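Local coordinates for protein adenosine deaminase 1 (PDB 3RYS) that probably catalyses the zinc-dependent hydrolytic deamination of adenine to hypoxanthine, a step of purine salvage and nitrogen catabolism, at residues L63-Y66 against Y67-A71; L265-M268 against L269-L273; L300-S303 against V304-A308. All coordinates share one frame; numbering follows the deposited sequence.

Interaction 1 (L63-Y66 against Y67-A71); sequences LDLY and YANMA. With ADE (adenine), chain D.
Tyr66 and Tyr67, neighbours on helix 59-69, meet as a T-shaped pair: the edge of the Tyr66 ring is turned to the face of Tyr67, with centroids 5.1 Å apart and planes at 65°. Over one face of the Tyr66 ring lies the methyl CE of Met70, modelled too close for its exact distance to count, with the sulfur farther off above that face in a Met-aromatic arrangement. Over the opposite face, offset toward its rim, lies C8 of the bound adenine, 3.7 Å from Tyr66 CZ; the CD2 branch of Leu63 reaches 3.6 Å from adenine N9. CG of Tyr66 stands opposite the backbone N (chi1 173°), which swings the ring between ligand and methionine. Among the apolar contacts, Leu63 runs alongside Tyr67, CB 3.7 Å from Tyr67 CE2. Helical hydrogen bonds join Tyr67 N to Leu63 O (2.7 Å), Ala68 N to Asp64 O and Asn69 N to Leu65 O. Both phenol hydroxyls find partners elsewhere, Tyr66 OH at Asp103 OD2 and Tyr67 OH at Ser172 OG, which fixes the far ends of the rings. Leu63 and Tyr66 thus line the adenine pocket from helix 59-69, while Tyr67 and Met70 lean on Ala106 of helix 104-108.

Interaction 2 (L265-M268 against L269-L273); sequences LPEM and LAIGL
Leu269 N bonds back to Leu265 O at 2.9 Å, the first of three regular helical links as the chain runs out of helix 265-270. The Leu269 side chain goes on to touch Val275 of strand 275-277. Ala270 N follows with a bond to Pro266 O (2.9 Å), its methyl resting near the same carbonyl. Ile271 N reaches Glu267 O at 3.0 Å. Its chi1 of 63° places CG1 between the backbone N and carbonyl carbon, beside Glu267 O and Met268 O. Gly272 leaves the helix with a phi of 93°, where a beta carbon would collide with the carbonyl oxygen of Ile271; its N bonds to Leu269 O at 3.0 Å. Leu273 turns back toward the helix: its N makes a weak bond to Met268 O, and its CD1 settles 3.7 Å from Met268 CB. The bend of Met268 at chi3 (82°) also brings CE against that methyl. Leu237 and Val238 of helix 231-240 pack on Leu273, and Val275 on Met268. Positive phi at the glycine, bonds back into the last turn and a leucine folded onto the helix make this a Schellman motif, leading into strand 275-277 of the TIM-barrel fold.

Interaction 3 (L300-S303 against V304-A308); sequences LEFS and VPEQA
Ser303 and Glu306 grip each other at the start of helix 304-317, and the tight part of the contact is this reciprocal pair. Ser303 OG accepts from Glu306 N at 3.1 Å; its chi1 of 72° sets the oxygen between the serine's own N and carbonyl carbon, facing the first helical turn. In return Ser303 N gives a nearly straight bond to Glu306 OE1 (2.7 Å, 168°), meeting the carboxylate on its anti side and 33° out of its plane. With CG anti to the carbonyl carbon, the extended Glu306 chain runs back along Ser303, which lets OE1 reach the serine N and come to 3.3 Å from Phe302 CA. The first main-chain helical bond, Gln307 N to Ser303 O (2.8 Å), completes the turn. With an alanine in place of Glu306 the carboxylate is gone, and Ser303 N would probably be left without this acceptor. On the buried flank, Phe302 packs on Leu296 of helix 289-300, and Gln307 on Phe293 and Val297. The solvent side is looser: Glu301, at positive phi just after helix 289-300, has its CB pointing away from the 304-308 turn, and Pro305 is exposed, its ring bordering Ser303 OG through CD. Ser303 as N-cap, paired with Glu306 three residues on, forms a classical capping box.

Overall arrangement
Interaction 1 is the buried one and lines the adenine pocket; interactions 2 and 3 are partly buried and lie on the other side of the chain's centre, their centres about 33 and 34 Å from that of interaction 1. Aromatic stacking and ligand contact mark the first, while the other two treat opposite ends of helices: interaction 2 ends helix 265-270 mainly through main-chain bonds and a glycine, interaction 3 starts helix 304-317 with side-chain capping. These two share a hydrophobic seam, with centres about 12 Å apart: Pro266 CG lies 3.7 Å from Phe302 CE1, and Leu265 CD2 sits 3.8 Å from Phe302 CZ. The seam joins helix 265-270 to the loop between helices 289-300 and 304-317.

Interaction 1 (L63-Y66 against Y67-A71)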
# COMPACT_ATOMS: atom_id res chain seq x y z
N LEU A 63 -4.84 -10.90 -7.67
CA LEU A 63 -4.59 -11.61 -6.42
C LEU A 63 -4.06 -13.02 -6.69
O LEU A 63 -3.13 -13.49 -6.03
CB LEU A 63 -5.85 -11.66 -5.55
CG LEU A 63 -6.31 -10.36 -4.88
CD1 LEU A 63 -7.61 -10.57 -4.12
CD2 LEU A 63 -5.24 -9.83 -3.95
N ASP A 64 -4.66 -13.70 -7.67
CA ASP A 64 -4.24 -15.06 -7.99
C ASP A 64 -2.74 -15.15 -8.27
O ASP A 64 -2.05 -16.02 -7.74
CB ASP A 64 -5.04 -15.62 -9.17
CG ASP A 64 -6.48 -15.92 -8.80
OD1 ASP A 64 -6.76 -16.10 -7.59
OD2 ASP A 64 -7.34 -15.97 -9.71
N LEU A 65 -2.24 -14.24 -9.10
CA LEU A 65 -0.81 -14.20 -9.39
C LEU A 65 -0.04 -13.75 -8.15
O LEU A 65 0.93 -14.39 -7.73
CB LEU A 65 -0.53 -13.27 -10.58
CG LEU A 65 0.91 -13.22 -11.09
CD1 LEU A 65 1.29 -14.56 -11.69
CD2 LEU A 65 1.09 -12.11 -12.10
N TYR A 66 -0.49 -12.64 -7.57
CA TYR A 66 0.05 -12.07 -6.34
C TYR A 66 0.31 -13.11 -5.26
O TYR A 66 1.38 -13.13 -4.64
CB TYR A 66 -0.92 -11.00 -5.85
CG TYR A 66 -0.65 -10.38 -4.50
CD1 TYR A 66 -1.39 -10.75 -3.39
CD2 TYR A 66 0.31 -9.38 -4.35
CE1 TYR A 66 -1.17 -10.17 -2.16
CE2 TYR A 66 0.54 -8.80 -3.12
CZ TYR A 66 -0.21 -9.19 -2.02
OH TYR A 66 0.00 -8.61 -0.79
N TYR A 67 -0.66 -13.99 -5.04
CA TYR A 67 -0.52 -15.07 -4.06
C TYR A 67 0.37 -16.19 -4.57
O TYR A 67 1.17 -16.75 -3.81
CB TYR A 67 -1.89 -15.62 -3.66
CG TYR A 67 -2.71 -14.63 -2.87
CD1 TYR A 67 -2.16 -13.96 -1.79
CD2 TYR A 67 -4.03 -14.35 -3.22
CE1 TYR A 67 -2.90 -13.05 -1.06
CE2 TYR A 67 -4.77 -13.44 -2.50
CZ TYR A 67 -4.20 -12.79 -1.42
OH TYR A 67 -4.93 -11.88 -0.69
N ALA A 68 0.24 -16.53 -5.85
CA ALA A 68 1.03 -17.59 -6.44
C ALA A 68 2.52 -17.30 -6.28
O ALA A 68 3.30 -18.19 -5.94
CB ALA A 68 0.69 -17.75 -7.91
N ASN A 69 2.89 -16.05 -6.52
CA ASN A 69 4.30 -15.65 -6.49
C ASN A 69 4.93 -15.73 -5.10
O ASN A 69 6.15 -15.86 -4.98
CB ASN A 69 4.48 -14.26 -7.09
CG ASN A 69 4.37 -14.26 -8.60
OD1 ASN A 69 4.34 -13.21 -9.24
ND2 ASN A 69 4.30 -15.45 -9.19
N MET A 70 4.10 -15.67 -4.07
CA MET A 70 4.60 -15.70 -2.70
C MET A 70 5.26 -17.03 -2.35
O MET A 70 5.89 -17.15 -1.30
CB MET A 70 3.47 -15.41 -1.71
CG MET A 70 2.90 -14.02 -1.80
SD MET A 70 1.70 -13.71 -0.49
CE MET A 70 0.98 -12.17 -1.05
N ALA A 71 5.12 -18.02 -3.22
CA ALA A 71 5.62 -19.36 -2.95
C ALA A 71 7.15 -19.43 -2.81
O ALA A 71 7.67 -20.36 -2.20
CB ALA A 71 5.16 -20.33 -4.03
N9 ADE D . -3.90 -7.18 -1.93
C8 ADE D . -2.76 -6.58 -2.40
N7 ADE D . -2.97 -5.45 -3.03
C5 ADE D . -4.35 -5.29 -2.98
C6 ADE D . -5.21 -4.29 -3.48
N6 ADE D . -4.77 -3.22 -4.15
N1 ADE D . -6.53 -4.44 -3.26
C2 ADE D . -6.96 -5.51 -2.58
N3 ADE D . -6.25 -6.52 -2.07
C4 ADE D . -4.94 -6.35 -2.31

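Interaction 2 (L265-M268 against L269-L273)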
# COMPACT_ATOMS: atom_id res chain seq x y z
N LEU A 265 -8.69 11.11 -9.62
CA LEU A 265 -7.75 11.79 -8.73
C LEU A 265 -7.78 13.32 -8.82
O LEU A 265 -7.87 14.00 -7.80
CB LEU A 265 -6.33 11.27 -8.92
CG LEU A 265 -5.38 11.91 -7.90
CD1 LEU A 265 -5.77 11.48 -6.50
CD2 LEU A 265 -3.93 11.58 -8.20
N PRO A 266 -7.69 13.87 -10.05
CA PRO A 266 -7.71 15.34 -10.18
C PRO A 266 -8.96 15.94 -9.54
O PRO A 266 -8.85 16.90 -8.78
CB PRO A 266 -7.75 15.55 -11.70
CG PRO A 266 -7.19 14.31 -12.28
CD PRO A 266 -7.57 13.20 -11.35
N GLU A 267 -10.12 15.38 -9.86
CA GLU A 267 -11.39 15.86 -9.32
C GLU A 267 -11.45 15.71 -7.80
O GLU A 267 -11.98 16.58 -7.10
CB GLU A 267 -12.56 15.13 -9.99
CG GLU A 267 -13.94 15.57 -9.50
CD GLU A 267 -15.08 14.82 -10.18
OE1 GLU A 267 -14.82 13.83 -10.90
OE2 GLU A 267 -16.25 15.21 -9.97
N MET A 268 -10.91 14.60 -7.30
CA MET A 268 -10.90 14.31 -5.87
C MET A 268 -10.08 15.35 -5.12
O MET A 268 -10.46 15.81 -4.04
CB MET A 268 -10.33 12.91 -5.60
CG MET A 268 -11.17 11.76 -6.15
SD MET A 268 -10.35 10.16 -6.01
CE MET A 268 -10.72 9.71 -4.31
N LEU A 269 -8.94 15.71 -5.71
CA LEU A 269 -8.08 16.73 -5.15
C LEU A 269 -8.79 18.08 -5.19
O LEU A 269 -8.86 18.79 -4.18
CB LEU A 269 -6.76 16.80 -5.92
CG LEU A 269 -5.66 17.68 -5.33
CD1 LEU A 269 -5.25 17.20 -3.95
CD2 LEU A 269 -4.46 17.71 -6.27
N ALA A 270 -9.33 18.43 -6.35
CA ALA A 270 -10.03 19.69 -6.51
C ALA A 270 -11.17 19.89 -5.51
O ALA A 270 -11.39 21.00 -5.03
CB ALA A 270 -10.55 19.85 -7.94
N ILE A 271 -11.89 18.82 -5.18
CA ILE A 271 -13.02 18.94 -4.26
C ILE A 271 -12.62 18.80 -2.79
O ILE A 271 -13.49 18.78 -1.91
CB ILE A 271 -14.15 17.95 -4.57
CG1 ILE A 271 -13.65 16.51 -4.41
CG2 ILE A 271 -14.72 18.21 -5.96
CD1 ILE A 271 -14.70 15.47 -4.74
N GLY A 272 -11.32 18.70 -2.52
CA GLY A 272 -10.83 18.76 -1.16
C GLY A 272 -10.66 17.44 -0.43
O GLY A 272 -10.33 17.43 0.76
N LEU A 273 -10.89 16.32 -1.11
CA LEU A 273 -10.62 15.02 -0.52
C LEU A 273 -9.14 14.94 -0.16
O LEU A 273 -8.29 15.32 -0.97
CB LEU A 273 -10.99 13.89 -1.47
CG LEU A 273 -12.48 13.66 -1.75
CD1 LEU A 273 -12.66 12.57 -2.79
CD2 LEU A 273 -13.21 13.31 -0.47

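Interaction 3 (L300-S303 against V304-A308)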
# COMPACT_ATOMS: atom_id res chain seq x y z
N LEU A 300 -2.32 13.51 -16.89
CA LEU A 300 -3.36 14.33 -16.28
C LEU A 300 -2.92 15.76 -16.01
O LEU A 300 -3.64 16.54 -15.38
CB LEU A 300 -3.89 13.67 -15.00
CG LEU A 300 -4.77 12.44 -15.21
CD1 LEU A 300 -5.06 11.72 -13.91
CD2 LEU A 300 -6.07 12.84 -15.90
N GLU A 301 -1.72 16.10 -16.47
CA GLU A 301 -1.19 17.47 -16.43
C GLU A 301 -1.12 18.07 -15.03
O GLU A 301 -1.35 19.26 -14.85
CB GLU A 301 -2.01 18.38 -17.35
CG GLU A 301 -2.51 17.69 -18.60
CD GLU A 301 -2.94 18.68 -19.65
OE1 GLU A 301 -2.16 19.63 -19.91
OE2 GLU A 301 -4.04 18.53 -20.22
N PHE A 302 -0.78 17.25 -14.05
CA PHE A 302 -0.56 17.72 -12.70
C PHE A 302 0.60 18.70 -12.65
O PHE A 302 1.68 18.43 -13.18
CB PHE A 302 -0.30 16.54 -11.77
CG PHE A 302 -1.54 15.89 -11.27
CD1 PHE A 302 -2.43 15.30 -12.15
CD2 PHE A 302 -1.84 15.87 -9.92
CE1 PHE A 302 -3.59 14.70 -11.69
CE2 PHE A 302 -2.99 15.28 -9.46
CZ PHE A 302 -3.87 14.69 -10.34
N SER A 303 0.38 19.84 -12.00
CA SER A 303 1.41 20.86 -11.84
C SER A 303 2.31 20.56 -10.65
O SER A 303 2.00 19.70 -9.83
CB SER A 303 0.76 22.23 -11.64
OG SER A 303 0.18 22.31 -10.34
N VAL A 304 3.42 21.28 -10.56
CA VAL A 304 4.33 21.15 -9.43
C VAL A 304 3.62 21.41 -8.09
O VAL A 304 3.72 20.60 -7.17
CB VAL A 304 5.57 22.07 -9.57
CG1 VAL A 304 6.30 22.20 -8.24
CG2 VAL A 304 6.51 21.56 -10.65
N PRO A 305 2.90 22.54 -7.99
CA PRO A 305 2.15 22.84 -6.77
C PRO A 305 1.10 21.77 -6.47
O PRO A 305 0.84 21.48 -5.30
CB PRO A 305 1.46 24.17 -7.10
CG PRO A 305 2.31 24.79 -8.16
CD PRO A 305 2.84 23.65 -8.97
N GLU A 306 0.51 21.20 -7.51
CA GLU A 306 -0.47 20.14 -7.30
C GLU A 306 0.22 18.88 -6.75
O GLU A 306 -0.21 18.33 -5.73
CB GLU A 306 -1.24 19.85 -8.58
CG GLU A 306 -2.23 20.96 -8.96
CD GLU A 306 -2.82 20.80 -10.36
OE1 GLU A 306 -2.23 20.06 -11.18
OE2 GLU A 306 -3.87 21.42 -10.64
N GLN A 307 1.30 18.46 -7.42
CA GLN A 307 2.14 17.36 -6.95
C GLN A 307 2.58 17.56 -5.50
O GLN A 307 2.55 16.63 -4.69
CB GLN A 307 3.38 17.22 -7.83
CG GLN A 307 3.26 16.24 -8.98
CD GLN A 307 4.50 16.23 -9.86
OE1 GLN A 307 4.81 17.21 -10.53
NE2 GLN A 307 5.23 15.11 -9.86
N ALA A 308 2.99 18.78 -5.18
CA ALA A 308 3.42 19.10 -3.82
C ALA A 308 2.30 18.89 -2.82
O ALA A 308 2.51 18.34 -1.74
CB ALA A 308 3.93 20.52 -3.75